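Local structure of 2-(3-amino-3-carboxypropyl)histidine synthase (Pyrococcus horikoshii, 3LZD) at residues Thr159-Ile164 and Ile190-Gln195; Pro130-Val135 and Glu368-Ser373; Gly210-Gly215 and Leu233-Tyr238; Arg134-Glu139 and Ile164-Glu169. The protein catalyses the first step of diphthamide biosynthesis, using a [4Fe-4S] cluster to transfer the 3-amino-3-carboxypropyl group of S-adenosyl-L-methionine to a histidine of elongation factor 2. One frame throughout, in Å; residues are numbered along the deposited sequence.

Contact 1: residues Thr159-Ile164 and Ile190-Gln195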
loop_
_atom_site.group_PDB
_atom_site.type_symbol
_atom_site.label_atom_id
_atom_site.label_comp_id
_atom_site.label_asym_id
_atom_site.label_seq_id
_atom_site.Cartn_x
_atom_site.Cartn_y
_atom_site.Cartn_z
ATOM N N THR A 159 13.194 -6.284 27.205
ATOM C CA THR A 159 11.777 -6.566 27.050
ATOM C C THR A 159 11.257 -5.767 25.857
ATOM O O THR A 159 12.009 -5.020 25.231
ATOM C CB THR A 159 10.979 -6.208 28.333
ATOM O OG1 THR A 159 9.654 -6.733 28.223
ATOM C CG2 THR A 159 10.894 -4.703 28.539
ATOM N N THR A 160 9.989 -5.951 25.522
ATOM C CA THR A 160 9.373 -5.223 24.420
ATOM C C THR A 160 8.611 -4.029 25.019
ATOM O O THR A 160 8.387 -3.957 26.229
ATOM C CB THR A 160 8.346 -6.092 23.664
ATOM O OG1 THR A 160 7.385 -6.589 24.603
ATOM C CG2 THR A 160 9.019 -7.258 22.944
ATOM N N ALA A 161 8.181 -3.126 24.149
ATOM C CA ALA A 161 7.467 -1.907 24.535
ATOM C C ALA A 161 6.341 -2.090 25.537
ATOM O O ALA A 161 6.236 -1.349 26.503
ATOM C CB ALA A 161 6.922 -1.218 23.264
ATOM N N GLN A 162 5.500 -3.089 25.319
ATOM C CA GLN A 162 4.352 -3.323 26.194
ATOM C C GLN A 162 4.647 -3.676 27.651
ATOM O O GLN A 162 3.754 -3.559 28.505
ATOM C CB GLN A 162 3.450 -4.400 25.584
ATOM C CG GLN A 162 4.070 -5.778 25.577
ATOM C CD GLN A 162 3.181 -6.799 24.902
ATOM O OE1 GLN A 162 2.007 -6.935 25.241
ATOM N NE2 GLN A 162 3.738 -7.526 23.946
ATOM N N HIS A 163 5.874 -4.111 27.945
ATOM C CA HIS A 163 6.234 -4.448 29.326
ATOM C C HIS A 163 7.333 -3.539 29.866
ATOM O O HIS A 163 7.857 -3.773 30.962
ATOM C CB HIS A 163 6.716 -5.904 29.414
ATOM C CG HIS A 163 5.715 -6.900 28.923
ATOM N ND1 HIS A 163 4.431 -6.967 29.418
ATOM C CD2 HIS A 163 5.798 -7.844 27.959
ATOM C CE1 HIS A 163 3.765 -7.908 28.774
ATOM N NE2 HIS A 163 4.571 -8.455 27.884
ATOM N N ILE A 164 7.669 -2.497 29.105
ATOM C CA ILE A 164 8.752 -1.581 29.469
ATOM C C ILE A 164 8.599 -0.886 30.821
ATOM O O ILE A 164 9.584 -0.670 31.522
ATOM C CB ILE A 164 8.977 -0.519 28.332
ATOM C CG1 ILE A 164 10.362 0.120 28.468
ATOM C CG2 ILE A 164 7.898 0.534 28.363
ATOM C CD1 ILE A 164 11.518 -0.818 28.115
ATOM N N ILE A 190 15.205 3.332 19.285
ATOM C CA ILE A 190 14.594 2.850 20.535
ATOM C C ILE A 190 14.012 4.018 21.346
ATOM O O ILE A 190 14.528 5.136 21.286
ATOM C CB ILE A 190 15.662 2.084 21.377
ATOM C CG1 ILE A 190 16.162 0.858 20.586
ATOM C CG2 ILE A 190 15.100 1.683 22.741
ATOM C CD1 ILE A 190 15.044 -0.128 20.172
ATOM N N SER A 191 12.948 3.754 22.102
ATOM C CA SER A 191 12.275 4.776 22.915
ATOM C C SER A 191 12.671 4.811 24.399
ATOM O O SER A 191 12.669 5.883 25.025
ATOM C CB SER A 191 10.749 4.595 22.827
ATOM O OG SER A 191 10.320 4.501 21.471
ATOM N N TRP A 192 12.989 3.647 24.965
ATOM C CA TRP A 192 13.346 3.565 26.376
ATOM C C TRP A 192 14.472 2.558 26.597
ATOM O O TRP A 192 14.580 1.585 25.868
ATOM C CB TRP A 192 12.160 3.072 27.212
ATOM C CG TRP A 192 10.869 3.778 27.047
ATOM C CD1 TRP A 192 10.475 4.941 27.655
ATOM C CD2 TRP A 192 9.756 3.333 26.268
ATOM N NE1 TRP A 192 9.174 5.241 27.299
ATOM C CE2 TRP A 192 8.714 4.269 26.451
ATOM C CE3 TRP A 192 9.536 2.228 25.436
ATOM C CZ2 TRP A 192 7.470 4.133 25.831
ATOM C CZ3 TRP A 192 8.300 2.091 24.823
ATOM C CH2 TRP A 192 7.282 3.042 25.027
ATOM N N PRO A 193 15.316 2.772 27.626
ATOM C CA PRO A 193 16.406 1.823 27.892
ATOM C C PRO A 193 15.784 0.421 28.134
ATOM O O PRO A 193 14.725 0.306 28.771
ATOM C CB PRO A 193 17.054 2.381 29.161
ATOM C CG PRO A 193 16.730 3.883 29.092
ATOM C CD PRO A 193 15.304 3.873 28.608
ATOM N N GLY A 194 16.415 -0.623 27.603
ATOM C CA GLY A 194 15.902 -1.972 27.789
ATOM C C GLY A 194 14.899 -2.477 26.761
ATOM O O GLY A 194 14.576 -3.672 26.751
ATOM N N GLN A 195 14.402 -1.589 25.897
ATOM C CA GLN A 195 13.446 -1.988 24.871
ATOM C C GLN A 195 14.075 -2.545 23.594
ATOM O O GLN A 195 14.992 -1.959 23.020
ATOM C CB GLN A 195 12.563 -0.797 24.498
ATOM C CG GLN A 195 11.598 -1.059 23.326
ATOM C CD GLN A 195 11.174 0.230 22.621
ATOM O OE1 GLN A 195 11.682 1.323 22.922
ATOM N NE2 GLN A 195 10.257 0.109 21.676
HETATM O O HOH W 1 9.291 -2.933 21.572
#
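Ile164 lies over one face of the Trp192 indole, and Ala161 sits at the edge of the same ring. The Ile164 methyl CG2 makes a CH-pi contact, 3.9 Å from the centroid of the Trp192 six-membered ring and 14° off its normal. With chi1 at -161°, Ile164 CG1 runs opposite its own backbone N, and this branch follows the stem of the tryptophan, 3.7 Å from Trp192 CB. Its end, CD1, reaches the type II turn Trp192-Gln195, where it is 3.5 Å from Pro193 O. Ala161 CB approaches near the indole plane, 3.9 Å from Trp192 CZ3. The opposite indole face carries Ser191 CB. The extended Gln195 chain carries its amide across the turn to the backbone of its own loop: OE1 accepts from Ser191 N (2.9 Å) and weakly from Trp192 N. On its other side NE2 shares a water with Ala161 N. Thr159 N donates to Gly194 O at 3.0 Å. Trp192 NE1 is satisfied by Pro369 O, and the ring stacks with Phe370. Most touching residues are buried. Two loops pair at the C-terminal end of strand 154-159; the Gln195 side chain is about 8 Å from the [4Fe-4S] cluster of Cys95, Cys199 and Cys323.

Contact 2: residues Pro130-Val135 and Glu368-Ser373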
loop_
_atom_site.group_PDB
_atom_site.type_symbol
_atom_site.label_atom_id
_atom_site.label_comp_id
_atom_site.label_asym_id
_atom_site.label_seq_id
_atom_site.Cartn_x
_atom_site.Cartn_y
_atom_site.Cartn_z
ATOM N N PRO A 130 1.640 5.086 23.242
ATOM C CA PRO A 130 2.152 3.738 23.515
ATOM C C PRO A 130 1.164 2.850 24.288
ATOM O O PRO A 130 0.417 3.316 25.150
ATOM C CB PRO A 130 3.420 3.998 24.333
ATOM C CG PRO A 130 3.824 5.379 23.959
ATOM C CD PRO A 130 2.515 6.115 23.833
ATOM N N ALA A 131 1.185 1.559 23.980
ATOM C CA ALA A 131 0.324 0.595 24.652
ATOM C C ALA A 131 1.149 -0.102 25.734
ATOM O O ALA A 131 2.238 -0.606 25.470
ATOM C CB ALA A 131 -0.193 -0.430 23.647
ATOM N N PHE A 132 0.623 -0.127 26.948
ATOM C CA PHE A 132 1.309 -0.767 28.062
ATOM C C PHE A 132 0.447 -1.891 28.609
ATOM O O PHE A 132 -0.700 -1.665 28.992
ATOM C CB PHE A 132 1.604 0.253 29.172
ATOM C CG PHE A 132 2.525 1.359 28.739
ATOM C CD1 PHE A 132 2.026 2.606 28.407
ATOM C CD2 PHE A 132 3.889 1.127 28.599
ATOM C CE1 PHE A 132 2.871 3.604 27.938
ATOM C CE2 PHE A 132 4.739 2.117 28.132
ATOM C CZ PHE A 132 4.232 3.358 27.799
ATOM N N ALA A 133 0.996 -3.102 28.629
ATOM C CA ALA A 133 0.271 -4.260 29.148
ATOM C C ALA A 133 0.291 -4.189 30.664
ATOM O O ALA A 133 1.295 -3.814 31.266
ATOM C CB ALA A 133 0.925 -5.552 28.675
ATOM N N ARG A 134 -0.819 -4.556 31.282
ATOM C CA ARG A 134 -0.918 -4.501 32.728
ATOM C C ARG A 134 -0.123 -5.568 33.487
ATOM O O ARG A 134 0.388 -5.303 34.565
ATOM C CB ARG A 134 -2.390 -4.607 33.136
ATOM C CG ARG A 134 -2.652 -4.268 34.588
ATOM C CD ARG A 134 -4.136 -4.145 34.849
ATOM N NE ARG A 134 -4.744 -3.092 34.034
ATOM C CZ ARG A 134 -4.674 -1.788 34.298
ATOM N NH1 ARG A 134 -4.019 -1.354 35.368
ATOM N NH2 ARG A 134 -5.261 -0.916 33.487
ATOM N N VAL A 135 -0.005 -6.763 32.920
ATOM C CA VAL A 135 0.663 -7.853 33.618
ATOM C C VAL A 135 1.949 -7.542 34.399
ATOM O O VAL A 135 2.912 -6.985 33.861
ATOM C CB VAL A 135 0.943 -9.032 32.667
ATOM C CG1 VAL A 135 1.909 -8.602 31.555
ATOM C CG2 VAL A 135 1.522 -10.202 33.467
ATOM N N GLU A 368 11.851 8.613 25.886
ATOM C CA GLU A 368 10.450 8.953 25.773
ATOM C C GLU A 368 9.747 8.741 27.114
ATOM O O GLU A 368 10.201 7.973 27.953
ATOM C CB GLU A 368 9.788 8.064 24.719
ATOM C CG GLU A 368 10.200 8.377 23.303
ATOM C CD GLU A 368 9.883 9.811 22.935
ATOM O OE1 GLU A 368 8.688 10.194 22.906
ATOM O OE2 GLU A 368 10.839 10.559 22.686
ATOM N N PRO A 369 8.633 9.445 27.336
ATOM C CA PRO A 369 7.898 9.286 28.587
ATOM C C PRO A 369 7.143 7.955 28.616
ATOM O O PRO A 369 7.040 7.264 27.608
ATOM C CB PRO A 369 6.933 10.465 28.571
ATOM C CG PRO A 369 6.683 10.673 27.107
ATOM C CD PRO A 369 8.085 10.559 26.541
ATOM N N PHE A 370 6.639 7.591 29.789
ATOM C CA PHE A 370 5.847 6.382 29.912
ATOM C C PHE A 370 4.435 6.941 29.934
ATOM O O PHE A 370 3.797 7.052 30.976
ATOM C CB PHE A 370 6.197 5.644 31.203
ATOM C CG PHE A 370 7.609 5.142 31.229
ATOM C CD1 PHE A 370 7.964 3.993 30.538
ATOM C CD2 PHE A 370 8.601 5.850 31.904
ATOM C CE1 PHE A 370 9.289 3.551 30.515
ATOM C CE2 PHE A 370 9.934 5.422 31.888
ATOM C CZ PHE A 370 10.279 4.269 31.193
ATOM N N GLY A 371 3.984 7.320 28.743
ATOM C CA GLY A 371 2.679 7.914 28.559
ATOM C C GLY A 371 2.717 8.529 27.169
ATOM O O GLY A 371 3.585 8.183 26.360
ATOM N N ILE A 372 1.817 9.452 26.868
ATOM C CA ILE A 372 1.850 10.012 25.529
ATOM C C ILE A 372 2.980 10.997 25.340
ATOM O O ILE A 372 3.527 11.534 26.302
ATOM C CB ILE A 372 0.514 10.667 25.152
ATOM C CG1 ILE A 372 0.271 11.922 25.990
ATOM C CG2 ILE A 372 -0.603 9.667 25.369
ATOM C CD1 ILE A 372 -1.037 12.598 25.663
ATOM N N SER A 373 3.377 11.188 24.091
ATOM C CA SER A 373 4.443 12.129 23.778
ATOM C C SER A 373 3.990 12.884 22.540
ATOM O O SER A 373 3.165 12.384 21.776
ATOM C CB SER A 373 5.746 11.399 23.458
ATOM O OG SER A 373 5.608 10.668 22.251
#
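Phe132 and Pro130 meet the backbone bend at Phe370-Gly371, just outside the mixed five-stranded sheet in which strand 126-130 pairs antiparallel with strand 373-375. The contact joins the loop leaving the first strand to the loop entering the second. No hydrogen bond crosses between the two segments. The Phe132 ring brings its far end to the main chain: CZ is 4.0 Å from Phe370 CA, and CE1 is 4.0 Å from Gly371 N. Both of these backbone atoms approach the ring obliquely. The two aromatic side chains barely meet. Phe132 CE2 lies near the plane of the Phe370 ring, at its edge, 4.4 Å from CD1 of Phe370.

Further out, Phe132 has CG anti to its carbonyl carbon (chi1 -63°), which turns the ring toward the 368-373 loop. The ring also packs against Ile164 and meets the His165 ring at a steep angle, about 75° between planes. The Phe132 carbonyl O is hydrogen-bonded to His39 ND1. The backbone of Ser373 bonds to Phe128, so the sheet pairing begins right after the bend. Ile372 turns away from Pro130 and touches Val129 and helix 43-52. At the sheet end of the contact, the Pro130 ring lies against the carbonyl of Gly371, with Pro130 CD 3.4 Å from Gly371 O.

Contact 3: residues Gly210-Gly215 and Leu233-Tyr238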
loop_
_atom_site.group_PDB
_atom_site.type_symbol
_atom_site.label_atom_id
_atom_site.label_comp_id
_atom_site.label_asym_id
_atom_site.label_seq_id
_atom_site.Cartn_x
_atom_site.Cartn_y
_atom_site.Cartn_z
ATOM N N GLY A 210 24.922 -13.060 30.409
ATOM C CA GLY A 210 23.816 -13.653 29.682
ATOM C C GLY A 210 22.709 -12.618 29.541
ATOM O O GLY A 210 22.751 -11.563 30.185
ATOM N N ILE A 211 21.718 -12.913 28.710
ATOM C CA ILE A 211 20.616 -11.975 28.490
ATOM C C ILE A 211 19.268 -12.547 28.921
ATOM O O ILE A 211 18.933 -13.685 28.587
ATOM C CB ILE A 211 20.496 -11.589 26.984
ATOM C CG1 ILE A 211 21.785 -10.890 26.510
ATOM C CG2 ILE A 211 19.270 -10.673 26.775
ATOM C CD1 ILE A 211 21.884 -10.707 24.991
ATOM N N LEU A 212 18.501 -11.767 29.680
ATOM C CA LEU A 212 17.159 -12.193 30.070
ATOM C C LEU A 212 16.147 -11.419 29.212
ATOM O O LEU A 212 16.222 -10.183 29.113
ATOM C CB LEU A 212 16.879 -11.893 31.540
ATOM C CG LEU A 212 15.425 -12.042 32.051
ATOM C CD1 LEU A 212 14.902 -13.473 31.924
ATOM C CD2 LEU A 212 15.407 -11.628 33.480
ATOM N N PHE A 213 15.233 -12.138 28.558
ATOM C CA PHE A 213 14.190 -11.482 27.775
ATOM C C PHE A 213 12.844 -11.738 28.456
ATOM O O PHE A 213 12.474 -12.889 28.727
ATOM C CB PHE A 213 14.133 -12.010 26.331
ATOM C CG PHE A 213 12.950 -11.487 25.547
ATOM C CD1 PHE A 213 12.956 -10.192 25.022
ATOM C CD2 PHE A 213 11.804 -12.268 25.391
ATOM C CE1 PHE A 213 11.837 -9.681 24.350
ATOM C CE2 PHE A 213 10.678 -11.772 24.726
ATOM C CZ PHE A 213 10.694 -10.467 24.200
ATOM N N ILE A 214 12.118 -10.662 28.747
ATOM C CA ILE A 214 10.801 -10.775 29.372
ATOM C C ILE A 214 9.735 -10.508 28.316
ATOM O O ILE A 214 9.621 -9.389 27.809
ATOM C CB ILE A 214 10.607 -9.748 30.503
ATOM C CG1 ILE A 214 11.696 -9.920 31.555
ATOM C CG2 ILE A 214 9.211 -9.923 31.123
ATOM C CD1 ILE A 214 11.616 -8.910 32.689
ATOM N N GLY A 215 8.964 -11.535 27.976
ATOM C CA GLY A 215 7.919 -11.372 26.983
ATOM C C GLY A 215 7.446 -12.681 26.378
ATOM O O GLY A 215 7.950 -13.751 26.705
ATOM N N LEU A 233 17.794 -16.218 27.746
ATOM C CA LEU A 233 16.746 -16.893 28.489
ATOM C C LEU A 233 15.498 -16.001 28.363
ATOM O O LEU A 233 15.514 -14.826 28.756
ATOM C CB LEU A 233 17.131 -17.028 29.962
ATOM C CG LEU A 233 16.013 -17.545 30.874
ATOM C CD1 LEU A 233 15.661 -18.998 30.492
ATOM C CD2 LEU A 233 16.475 -17.490 32.329
ATOM N N ALA A 234 14.434 -16.551 27.792
ATOM C CA ALA A 234 13.191 -15.816 27.625
ATOM C C ALA A 234 12.176 -16.302 28.655
ATOM O O ALA A 234 12.035 -17.503 28.878
ATOM C CB ALA A 234 12.650 -16.031 26.217
ATOM N N ILE A 235 11.478 -15.374 29.292
ATOM C CA ILE A 235 10.456 -15.733 30.269
ATOM C C ILE A 235 9.155 -15.014 29.936
ATOM O O ILE A 235 9.112 -13.776 29.882
ATOM C CB ILE A 235 10.891 -15.367 31.697
ATOM C CG1 ILE A 235 12.018 -16.317 32.146
ATOM C CG2 ILE A 235 9.701 -15.454 32.639
ATOM C CD1 ILE A 235 12.550 -16.061 33.545
ATOM N N ASP A 236 8.106 -15.803 29.693
ATOM C CA ASP A 236 6.775 -15.293 29.363
ATOM C C ASP A 236 6.111 -14.875 30.679
ATOM O O ASP A 236 5.926 -15.693 31.575
ATOM C CB ASP A 236 5.974 -16.400 28.663
ATOM C CG ASP A 236 4.564 -15.964 28.256
ATOM O OD1 ASP A 236 4.178 -16.266 27.108
ATOM O OD2 ASP A 236 3.837 -15.351 29.074
ATOM N N PRO A 237 5.745 -13.588 30.809
ATOM C CA PRO A 237 5.110 -13.096 32.035
ATOM C C PRO A 237 3.707 -13.630 32.317
ATOM O O PRO A 237 3.245 -13.597 33.449
ATOM C CB PRO A 237 5.137 -11.580 31.849
ATOM C CG PRO A 237 4.950 -11.440 30.353
ATOM C CD PRO A 237 5.874 -12.512 29.806
ATOM N N TYR A 238 3.032 -14.124 31.292
ATOM C CA TYR A 238 1.692 -14.657 31.470
ATOM C C TYR A 238 1.671 -16.130 31.876
ATOM O O TYR A 238 0.993 -16.505 32.825
ATOM C CB TYR A 238 0.871 -14.483 30.192
ATOM C CG TYR A 238 0.658 -13.050 29.777
ATOM C CD1 TYR A 238 1.568 -12.399 28.939
ATOM C CD2 TYR A 238 -0.466 -12.348 30.204
ATOM C CE1 TYR A 238 1.354 -11.087 28.534
ATOM C CE2 TYR A 238 -0.693 -11.044 29.809
ATOM C CZ TYR A 238 0.221 -10.418 28.976
ATOM O OH TYR A 238 0.010 -9.114 28.608
#
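The axes of strand segments 210-214 and 233-235 approach to 4.6 Å and run parallel, with 20° between their directions, and four backbone hydrogen bonds join them. Strand 210-214, helix 219-228 and strand 231-235 form a beta-alpha-beta unit of a mixed five-stranded sheet. Leu233 N bonds to Ile211 O, and the Leu233 carbonyl returns the bond to Phe213 N. Ile235 N then bonds to Phe213 O, and Gly215 N to Ile235 O. This last donor stands 36° out of the carbonyl plane, where strand 210-214 has just ended.

Leu212, Ile214, Leu233 and Ile235 project on one face of the sheet. Leu212 CD1 is the atom that reaches across: it lies 3.9 Å from Ile235 CD1 and 4.3 Å from Leu233 CD2, and the Leu212 and Ile235 chains cross at a slant. Leu233 and Ile235 continue onto Phe242 of the next strand. Phe213 and Ala234 occupy the other face, where helix 219-228 packs on the Phe213 ring. Ala234 CB meets that ring at its edge, 3.9 Å from Phe213 CD2.

Beyond the strands, Pro237 CD lies 3.7 Å from Gly215 CA. Gly215 has an extended backbone and lies close to the Phe213 ring. Asp236 closes an Asx turn, its OD2 accepting from Tyr238 N at 2.7 Å.

Contact 4: residues Arg134-Glu139 and Ile164-Glu169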
loop_
_atom_site.group_PDB
_atom_site.type_symbol
_atom_site.label_atom_id
_atom_site.label_comp_id
_atom_site.label_asym_id
_atom_site.label_seq_id
_atom_site.Cartn_x
_atom_site.Cartn_y
_atom_site.Cartn_z
ATOM N N ARG A 134 -0.819 -4.556 31.282
ATOM C CA ARG A 134 -0.918 -4.501 32.728
ATOM C C ARG A 134 -0.123 -5.568 33.487
ATOM O O ARG A 134 0.388 -5.303 34.565
ATOM C CB ARG A 134 -2.390 -4.607 33.136
ATOM C CG ARG A 134 -2.652 -4.268 34.588
ATOM C CD ARG A 134 -4.136 -4.145 34.849
ATOM N NE ARG A 134 -4.744 -3.092 34.034
ATOM C CZ ARG A 134 -4.674 -1.788 34.298
ATOM N NH1 ARG A 134 -4.019 -1.354 35.368
ATOM N NH2 ARG A 134 -5.261 -0.916 33.487
ATOM N N VAL A 135 -0.005 -6.763 32.920
ATOM C CA VAL A 135 0.663 -7.853 33.618
ATOM C C VAL A 135 1.949 -7.542 34.399
ATOM O O VAL A 135 2.912 -6.985 33.861
ATOM C CB VAL A 135 0.943 -9.032 32.667
ATOM C CG1 VAL A 135 1.909 -8.602 31.555
ATOM C CG2 VAL A 135 1.522 -10.202 33.467
ATOM N N SER A 136 1.949 -7.905 35.681
ATOM C CA SER A 136 3.135 -7.717 36.524
ATOM C C SER A 136 4.101 -8.843 36.159
ATOM O O SER A 136 3.703 -10.000 36.107
ATOM C CB SER A 136 2.765 -7.830 37.996
ATOM O OG SER A 136 3.937 -7.899 38.783
ATOM N N VAL A 137 5.364 -8.522 35.918
ATOM C CA VAL A 137 6.310 -9.563 35.523
ATOM C C VAL A 137 7.092 -10.265 36.648
ATOM O O VAL A 137 7.656 -11.338 36.435
ATOM C CB VAL A 137 7.350 -9.007 34.509
ATOM C CG1 VAL A 137 6.639 -8.206 33.419
ATOM C CG2 VAL A 137 8.393 -8.155 35.235
ATOM N N VAL A 138 7.125 -9.676 37.835
ATOM C CA VAL A 138 7.897 -10.263 38.924
ATOM C C VAL A 138 7.592 -11.722 39.276
ATOM O O VAL A 138 8.508 -12.534 39.355
ATOM C CB VAL A 138 7.800 -9.396 40.184
ATOM C CG1 VAL A 138 8.650 -10.001 41.294
ATOM C CG2 VAL A 138 8.283 -7.987 39.863
ATOM N N GLU A 139 6.324 -12.061 39.471
ATOM C CA GLU A 139 5.967 -13.440 39.808
ATOM C C GLU A 139 6.611 -14.442 38.846
ATOM O O GLU A 139 7.148 -15.462 39.273
ATOM C CB GLU A 139 4.445 -13.620 39.802
ATOM N N ILE A 164 7.669 -2.497 29.105
ATOM C CA ILE A 164 8.752 -1.581 29.469
ATOM C C ILE A 164 8.599 -0.886 30.821
ATOM O O ILE A 164 9.584 -0.670 31.522
ATOM C CB ILE A 164 8.977 -0.519 28.332
ATOM C CG1 ILE A 164 10.362 0.120 28.468
ATOM C CG2 ILE A 164 7.898 0.534 28.363
ATOM C CD1 ILE A 164 11.518 -0.818 28.115
ATOM N N HIS A 165 7.370 -0.553 31.196
ATOM C CA HIS A 165 7.129 0.098 32.474
ATOM C C HIS A 165 7.432 -0.871 33.603
ATOM O O HIS A 165 7.619 -0.456 34.731
ATOM C CB HIS A 165 5.672 0.555 32.581
ATOM C CG HIS A 165 4.680 -0.546 32.360
ATOM N ND1 HIS A 165 4.635 -1.278 31.193
ATOM C CD2 HIS A 165 3.704 -1.045 33.156
ATOM C CE1 HIS A 165 3.672 -2.180 31.278
ATOM N NE2 HIS A 165 3.092 -2.060 32.459
ATOM N N GLN A 166 7.490 -2.163 33.292
ATOM C CA GLN A 166 7.767 -3.174 34.308
ATOM C C GLN A 166 9.258 -3.459 34.515
ATOM O O GLN A 166 9.628 -4.195 35.427
ATOM C CB GLN A 166 7.052 -4.480 33.949
ATOM C CG GLN A 166 5.532 -4.440 34.082
ATOM C CD GLN A 166 5.051 -4.743 35.485
ATOM O OE1 GLN A 166 5.559 -5.657 36.146
ATOM N NE2 GLN A 166 4.052 -3.999 35.941
ATOM N N LEU A 167 10.115 -2.862 33.694
ATOM C CA LEU A 167 11.552 -3.096 33.803
ATOM C C LEU A 167 12.158 -2.647 35.135
ATOM O O LEU A 167 13.070 -3.300 35.654
ATOM C CB LEU A 167 12.274 -2.419 32.643
ATOM C CG LEU A 167 13.430 -3.197 32.034
ATOM C CD1 LEU A 167 12.954 -4.593 31.635
ATOM C CD2 LEU A 167 13.965 -2.447 30.816
ATOM N N LYS A 168 11.660 -1.547 35.693
ATOM C CA LYS A 168 12.163 -1.052 36.979
ATOM C C LYS A 168 11.944 -2.096 38.079
ATOM O O LYS A 168 12.831 -2.342 38.898
ATOM C CB LYS A 168 11.464 0.259 37.379
ATOM N N GLU A 169 10.761 -2.704 38.086
ATOM C CA GLU A 169 10.416 -3.716 39.073
ATOM C C GLU A 169 11.257 -4.976 38.869
ATOM O O GLU A 169 11.757 -5.564 39.825
ATOM C CB GLU A 169 8.938 -4.072 38.964
ATOM C CG GLU A 169 8.293 -4.363 40.302
ATOM C CD GLU A 169 7.062 -3.515 40.536
ATOM O OE1 GLU A 169 7.099 -2.312 40.193
ATOM O OE2 GLU A 169 6.065 -4.050 41.069
HETATM O O HOH W 2 1.545 -2.686 34.757
#
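The Arg134-Val135 backbone runs along the Gln166 amide, in a surface contact between the lead-ins to helix 138-143 and helix 167-176. Helix 167-176 connects strands 154-159 and 180-182 of a mixed sheet; helix 138-143 lies in the connection from strand 126-130 into that sheet. A water donates to Arg134 O at 2.9 Å and accepts a weak bond from Gln166 NE2. It also lies in the plane of the His165 ring, at its edge, 2.8 Å from His165 NE2. The Arg134 side chain itself turns away from the contact.

At Val135 the main chain does the touching: its carbonyl O is 3.5 Å from Gln166 CD. Val135 points away from the 164-169 segment, and its side chain touches His163 and Tyr238. Ser136 follows, its CA 3.2 Å from Gln166 OE1.

Val137 makes the one direct hydrogen bond. Its N donates to Gln166 OE1 at 2.9 Å, with 159° at the hydrogen. The donor stands 45° out of the amide carbonyl plane, above it and not on a lone pair. Chi1 (-70°) sets Gln166 CG over one face of the His165 ring; the bend at chi2 then turns the amide along the 135-137 backbone. The Val137 and Gln166 side chains slide past each other in opposite directions, with Val137 CG1 against Gln166 CB. Val137 also touches Ala170, one turn further along helix 167-176.

Val138, in helix 138-143, also packs on Phe173. Its side chain crosses that of Glu169 at about a right angle, with Val138 CG2 3.7 Å from Glu169 CG.

In the fold
Contacts 1, 2 and 4 cluster, with centres 10 to 12 Å apart. Contact 3 lies 12 Å from contact 4, 13 Å from contact 1 and 19 Å from contact 2. Contacts 2 and 4 share Arg134 and Val135; contacts 1 and 4 share Ile164. Along the chain, contacts 1 and 4 alternate their segments, and contact 3 follows both. Contact 2 spans them all. It adjoins the sheet with strand 126-130; contact 3 lies within the sheet with strands 154-159 and 210-214, and contact 1 in the loops at the end of strand 154-159. Contacts 1, 2 and 4 touch one another where the two sheet regions meet; contact 3 touches them from within its own sheet.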